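Local coordinates for Rab3 interacting molecule variant 2 (Drosophila melanogaster, PDB 4TS6), which probably helps organise presynaptic active zones and tune transmitter release as part of RIM, of which this is the C2A domain, at residues R11-L16 against L29-G34; D88-L93 against D116-I121. All blocks are in the same frame, centred on the assembly; numbering follows the deposited sequence.

Interaction 1 of 2, residues R11-L16 against L29-G34; sequences RLQLKL and LVCATG
An antiparallel strand pairing joins residues 11-16 to 29-34, the two arms of a beta hairpin in the middle of one sheet of the C2 beta sandwich. Arg11 and Thr33 form a hydrogen-bonded pair, with Arg11 N to Thr33 O at 3.0 Å and Thr33 N to Arg11 O at 2.9 Å. Further along, Gln13 faces both Val30 and Cys31 in a classic beta bulge: its O accepts from Val30 N at 3.0 Å and its N donates to Cys31 O at 2.9 Å, while Val30 takes up helix-like backbone angles. On the outer face, Arg11 CG sits between its backbone N and carbonyl carbon (chi1 45°), which runs the chain alongside Thr33 and lays the guanidinium face over the methyl, with Thr33 CG2 3.4 Å from Arg11 CZ. The extended Gln13 side chain reaches over the bulge until its OE1 lies 3.2 Å from Val30 CG1 and beside Cys31 SG. Cutting Gln13 back to an alanine is likely to uncover Val30 CG1 and Cys31 SG, and with them part of Trp128, which Gln13 also touches. On the inner face Leu14 CD2 packs 3.5 Å from Leu29 CG, and both Leu12 and Leu29 meet Val96 of the other sheet. Backbone bonds thus fix the pairing between a buried leucine layer and a mixed outer one, where Arg11 and Gln13 lay flat or aliphatic parts on the neighbouring strand.

Interaction 2 of 2, residues D88-L93 against D116-I121; sequences DLNGRL and DLAHHI
Between Gly91 and Ala118 an ordered water is gripped from both segments. It accepts from Gly91 N at 2.8 Å and Ala118 N at 3.1 Å, and it lies 2.7 Å from Arg92 O and 2.5 Å from Asp116 OD1, the last distance being short enough to treat with caution. Asp116 comes near it with CG anti to the backbone N (chi1 -162°), which turns the carboxylate toward residues 88-93. Direct polar contact between the segments is slight: Leu117 N makes a weak bond to Arg92 O, 3.5 Å long, so the water does much of the bridging. Residues 89-92 form a type II beta turn, closed by a backbone bond from Arg92 N to Leu89 O, and Gly91 at its third position adopts the positive phi (97°) that such turns require there. This turn leads into strand 93-100, while residues 117-118 make a short 3-10 segment just after strand 108-116; both lie at one end of the C2 sandwich, where the chain passes between its two sheets. Further toward the core, Leu89 CB meets Leu117 CB at 4.0 Å, and Leu117 continues inward onto Leu52. From the turn, Asn90 OD1 comes to 3.6 Å from Ala118 CA; this amide oxygen is hydrogen-bonded to Arg86. Where strand 93-100 begins beside the end of strand 108-116, the Leu93 CD2 methyl lies 3.7 Å from Asp116 CA and against the aspartate side chain, the two side chains crossing at a slant.

Interaction 1 lies in the body of one sheet and interaction 2 at an end of the sandwich, their centres about 19 Å apart. They nevertheless touch through Leu16: its CD1 is 4.1 Å from Leu117 CD2, and the same CD1 lies 4.2 Å from His120 NE2. Ile115 ties them further, since Leu14, Leu16 and His120 all pack on it. The inner leucine layer of 11-16 thus runs on to the loop 116-121, which crosses from one sheet to the other before strand 123-130 pairs with strand 11-19. Strand 93-100 starts at interaction 2 and ends at the opposite pole, among loops that bind calcium in many other C2 domains.

Interaction 1 of 2, residues R11-L16 against L29-G34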
loop_
_atom_site.group_PDB
_atom_site.type_symbol
_atom_site.label_atom_id
_atom_site.label_comp_id
_atom_site.label_asym_id
_atom_site.label_seq_id
_atom_site.Cartn_x
_atom_site.Cartn_y
_atom_site.Cartn_z
ATOM N N ARG A 11 -0.998 -9.008 7.071
ATOM C CA ARG A 11 -2.026 -8.018 6.789
ATOM C C ARG A 11 -1.453 -6.613 6.908
ATOM O O ARG A 11 -0.400 -6.403 7.528
ATOM C CB ARG A 11 -3.220 -8.208 7.736
ATOM C CG ARG A 11 -2.804 -8.416 9.154
ATOM C CD ARG A 11 -3.987 -8.705 10.077
ATOM N NE ARG A 11 -3.541 -8.809 11.466
ATOM C CZ ARG A 11 -2.834 -9.829 11.951
ATOM N NH1 ARG A 11 -2.487 -10.837 11.160
ATOM N NH2 ARG A 11 -2.463 -9.835 13.225
ATOM N N LEU A 12 -2.150 -5.658 6.306
ATOM C CA LEU A 12 -1.653 -4.307 6.159
ATOM C C LEU A 12 -2.665 -3.363 6.791
ATOM O O LEU A 12 -3.867 -3.599 6.687
ATOM C CB LEU A 12 -1.527 -3.994 4.672
ATOM C CG LEU A 12 -1.189 -2.567 4.265
ATOM C CD1 LEU A 12 0.259 -2.268 4.598
ATOM C CD2 LEU A 12 -1.438 -2.386 2.781
ATOM N N GLN A 13 -2.192 -2.305 7.446
ATOM C CA GLN A 13 -3.098 -1.320 8.057
ATOM C C GLN A 13 -3.036 -0.039 7.244
ATOM O O GLN A 13 -1.967 0.554 7.107
ATOM C CB GLN A 13 -2.696 -1.032 9.504
ATOM C CG GLN A 13 -3.625 -0.033 10.218
ATOM C CD GLN A 13 -3.270 0.143 11.677
ATOM O OE1 GLN A 13 -2.100 0.261 12.035
ATOM N NE2 GLN A 13 -4.277 0.145 12.528
ATOM N N LEU A 14 -4.172 0.375 6.692
ATOM C CA LEU A 14 -4.230 1.512 5.766
ATOM C C LEU A 14 -5.282 2.494 6.238
ATOM O O LEU A 14 -6.290 2.075 6.786
ATOM C CB LEU A 14 -4.693 1.048 4.384
ATOM C CG LEU A 14 -3.841 0.216 3.449
ATOM C CD1 LEU A 14 -4.646 -0.145 2.217
ATOM C CD2 LEU A 14 -2.616 0.998 3.053
ATOM N N LYS A 15 -5.062 3.790 5.999
ATOM C CA LYS A 15 -6.109 4.802 6.171
ATOM C C LYS A 15 -6.339 5.451 4.819
ATOM O O LYS A 15 -5.388 5.828 4.142
ATOM C CB LYS A 15 -5.695 5.877 7.180
ATOM C CG LYS A 15 -5.388 5.346 8.563
ATOM C CD LYS A 15 -4.668 6.383 9.416
ATOM C CE LYS A 15 -5.559 7.562 9.758
ATOM N NZ LYS A 15 -4.814 8.679 10.413
ATOM N N LEU A 16 -7.599 5.564 4.414
ATOM C CA LEU A 16 -7.933 6.217 3.154
ATOM C C LEU A 16 -8.893 7.354 3.428
ATOM O O LEU A 16 -9.938 7.138 4.038
ATOM C CB LEU A 16 -8.592 5.229 2.186
ATOM C CG LEU A 16 -7.774 4.025 1.727
ATOM C CD1 LEU A 16 -8.516 3.317 0.618
ATOM C CD2 LEU A 16 -6.396 4.457 1.259
ATOM N N LEU A 29 -0.146 4.463 4.669
ATOM C CA LEU A 29 0.263 3.111 5.015
ATOM C C LEU A 29 0.874 3.147 6.402
ATOM O O LEU A 29 1.985 3.641 6.591
ATOM C CB LEU A 29 1.292 2.584 4.027
ATOM C CG LEU A 29 0.735 2.026 2.726
ATOM C CD1 LEU A 29 0.023 3.080 1.908
ATOM C CD2 LEU A 29 1.874 1.478 1.943
ATOM N N VAL A 30 0.148 2.629 7.377
ATOM C CA VAL A 30 0.597 2.724 8.758
ATOM C C VAL A 30 1.677 1.693 9.011
ATOM O O VAL A 30 2.820 2.038 9.330
ATOM C CB VAL A 30 -0.564 2.516 9.723
ATOM C CG1 VAL A 30 -0.106 2.668 11.162
ATOM C CG2 VAL A 30 -1.670 3.511 9.404
ATOM N N CYS A 31 1.313 0.425 8.845
ATOM C CA CYS A 31 2.224 -0.674 9.138
ATOM C C CYS A 31 1.682 -1.938 8.513
ATOM O O CYS A 31 0.593 -1.937 7.930
ATOM C CB CYS A 31 2.331 -0.879 10.651
ATOM S SG CYS A 31 0.850 -1.606 11.396
ATOM N N ALA A 32 2.448 -3.017 8.643
ATOM C CA ALA A 32 2.001 -4.343 8.248
ATOM C C ALA A 32 2.420 -5.261 9.363
ATOM O O ALA A 32 3.351 -4.945 10.093
ATOM C CB ALA A 32 2.659 -4.769 6.938
ATOM N N THR A 33 1.746 -6.396 9.499
ATOM C CA THR A 33 2.040 -7.309 10.592
ATOM C C THR A 33 1.881 -8.751 10.122
ATOM O O THR A 33 1.150 -9.009 9.169
ATOM C CB THR A 33 1.103 -7.028 11.803
ATOM O OG1 THR A 33 1.616 -7.668 12.974
ATOM C CG2 THR A 33 -0.296 -7.542 11.545
ATOM N N GLY A 34 2.564 -9.684 10.777
ATOM C CA GLY A 34 2.361 -11.099 10.515
ATOM C C GLY A 34 2.965 -11.612 9.218
ATOM O O GLY A 34 2.589 -12.678 8.727
#

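Interaction 2 of 2, residues D88-L93 against D116-I121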
loop_
_atom_site.group_PDB
_atom_site.type_symbol
_atom_site.label_atom_id
_atom_site.label_comp_id
_atom_site.label_asym_id
_atom_site.label_seq_id
_atom_site.Cartn_x
_atom_site.Cartn_y
_atom_site.Cartn_z
ATOM N N ASP A 88 -14.632 10.678 -9.654
ATOM C CA ASP A 88 -13.524 10.241 -10.497
ATOM C C ASP A 88 -12.871 8.972 -9.964
ATOM O O ASP A 88 -12.103 8.315 -10.667
ATOM C CB ASP A 88 -12.471 11.347 -10.623
ATOM C CG ASP A 88 -12.962 12.519 -11.415
ATOM O OD1 ASP A 88 -13.714 12.310 -12.393
ATOM O OD2 ASP A 88 -12.616 13.665 -11.057
ATOM N N LEU A 89 -13.172 8.626 -8.719
ATOM C CA LEU A 89 -12.578 7.441 -8.114
ATOM C C LEU A 89 -13.352 6.195 -8.526
ATOM O O LEU A 89 -12.871 5.072 -8.366
ATOM C CB LEU A 89 -12.568 7.563 -6.592
ATOM C CG LEU A 89 -11.767 8.732 -6.014
ATOM C CD1 LEU A 89 -11.830 8.720 -4.501
ATOM C CD2 LEU A 89 -10.341 8.682 -6.480
ATOM N N ASN A 90 -14.546 6.387 -9.071
ATOM C CA ASN A 90 -15.364 5.240 -9.438
ATOM C C ASN A 90 -14.752 4.578 -10.646
ATOM O O ASN A 90 -14.537 5.225 -11.670
ATOM C CB ASN A 90 -16.802 5.663 -9.714
ATOM C CG ASN A 90 -17.419 6.383 -8.540
ATOM O OD1 ASN A 90 -17.007 6.176 -7.398
ATOM N ND2 ASN A 90 -18.392 7.246 -8.808
ATOM N N GLY A 91 -14.445 3.293 -10.517
ATOM C CA GLY A 91 -13.847 2.556 -11.611
ATOM C C GLY A 91 -12.336 2.477 -11.470
ATOM O O GLY A 91 -11.677 1.685 -12.156
ATOM N N ARG A 92 -11.780 3.281 -10.569
ATOM C CA ARG A 92 -10.351 3.170 -10.274
ATOM C C ARG A 92 -10.061 2.231 -9.114
ATOM O O ARG A 92 -10.940 1.943 -8.294
ATOM C CB ARG A 92 -9.733 4.537 -10.007
ATOM C CG ARG A 92 -9.988 5.509 -11.125
ATOM C CD ARG A 92 -8.923 6.569 -11.153
ATOM N NE ARG A 92 -9.435 7.753 -11.831
ATOM C CZ ARG A 92 -8.693 8.796 -12.183
ATOM N NH1 ARG A 92 -7.386 8.798 -11.928
ATOM N NH2 ARG A 92 -9.264 9.831 -12.792
ATOM N N LEU A 93 -8.822 1.744 -9.058
ATOM C CA LEU A 93 -8.419 0.801 -8.016
ATOM C C LEU A 93 -7.175 1.333 -7.338
ATOM O O LEU A 93 -6.271 1.812 -8.007
ATOM C CB LEU A 93 -8.095 -0.566 -8.618
ATOM C CG LEU A 93 -9.219 -1.312 -9.327
ATOM C CD1 LEU A 93 -8.705 -2.638 -9.861
ATOM C CD2 LEU A 93 -10.367 -1.542 -8.385
ATOM N N ASP A 116 -11.285 -1.336 -4.260
ATOM C CA ASP A 116 -12.252 -0.825 -5.235
ATOM C C ASP A 116 -12.837 0.473 -4.666
ATOM O O ASP A 116 -13.752 0.444 -3.846
ATOM C CB ASP A 116 -13.360 -1.862 -5.479
ATOM C CG ASP A 116 -14.149 -1.609 -6.772
ATOM O OD1 ASP A 116 -14.192 -0.454 -7.257
ATOM O OD2 ASP A 116 -14.740 -2.579 -7.300
ATOM N N LEU A 117 -12.302 1.609 -5.095
ATOM C CA LEU A 117 -12.599 2.878 -4.430
ATOM C C LEU A 117 -14.056 3.282 -4.558
ATOM O O LEU A 117 -14.559 4.044 -3.745
ATOM C CB LEU A 117 -11.697 3.985 -4.957
ATOM C CG LEU A 117 -10.220 3.745 -4.667
ATOM C CD1 LEU A 117 -9.352 4.661 -5.495
ATOM C CD2 LEU A 117 -9.982 3.977 -3.192
ATOM N N ALA A 118 -14.731 2.768 -5.578
ATOM C CA ALA A 118 -16.123 3.125 -5.805
ATOM C C ALA A 118 -16.982 2.715 -4.604
ATOM O O ALA A 118 -17.983 3.364 -4.296
ATOM C CB ALA A 118 -16.631 2.474 -7.081
ATOM N N HIS A 119 -16.560 1.655 -3.915
ATOM C CA HIS A 119 -17.328 1.101 -2.802
ATOM C C HIS A 119 -16.717 1.383 -1.424
ATOM O O HIS A 119 -17.147 0.805 -0.420
ATOM C CB HIS A 119 -17.534 -0.403 -3.010
ATOM C CG HIS A 119 -18.184 -0.739 -4.317
ATOM N ND1 HIS A 119 -19.430 -0.262 -4.673
ATOM C CD2 HIS A 119 -17.758 -1.490 -5.360
ATOM C CE1 HIS A 119 -19.745 -0.710 -5.876
ATOM N NE2 HIS A 119 -18.747 -1.459 -6.315
ATOM N N HIS A 120 -15.729 2.279 -1.371
ATOM C CA HIS A 120 -15.117 2.661 -0.092
ATOM C C HIS A 120 -15.655 3.992 0.460
ATOM O O HIS A 120 -15.987 4.895 -0.303
ATOM C CB HIS A 120 -13.590 2.712 -0.217
ATOM C CG HIS A 120 -12.876 2.468 1.076
ATOM N ND1 HIS A 120 -12.819 3.404 2.085
ATOM C CD2 HIS A 120 -12.190 1.386 1.524
ATOM C CE1 HIS A 120 -12.125 2.916 3.100
ATOM N NE2 HIS A 120 -11.734 1.693 2.784
ATOM N N ILE A 121 -15.728 4.101 1.789
ATOM C CA ILE A 121 -16.289 5.276 2.464
ATOM C C ILE A 121 -15.301 6.443 2.505
ATOM O O ILE A 121 -15.703 7.605 2.459
ATOM C CB ILE A 121 -16.767 4.933 3.909
ATOM C CG1 ILE A 121 -17.463 6.133 4.564
ATOM C CG2 ILE A 121 -15.617 4.440 4.774
ATOM C CD1 ILE A 121 -17.807 5.940 6.035
HETATM O O HOH W 1 -13.637 1.771 -8.298
#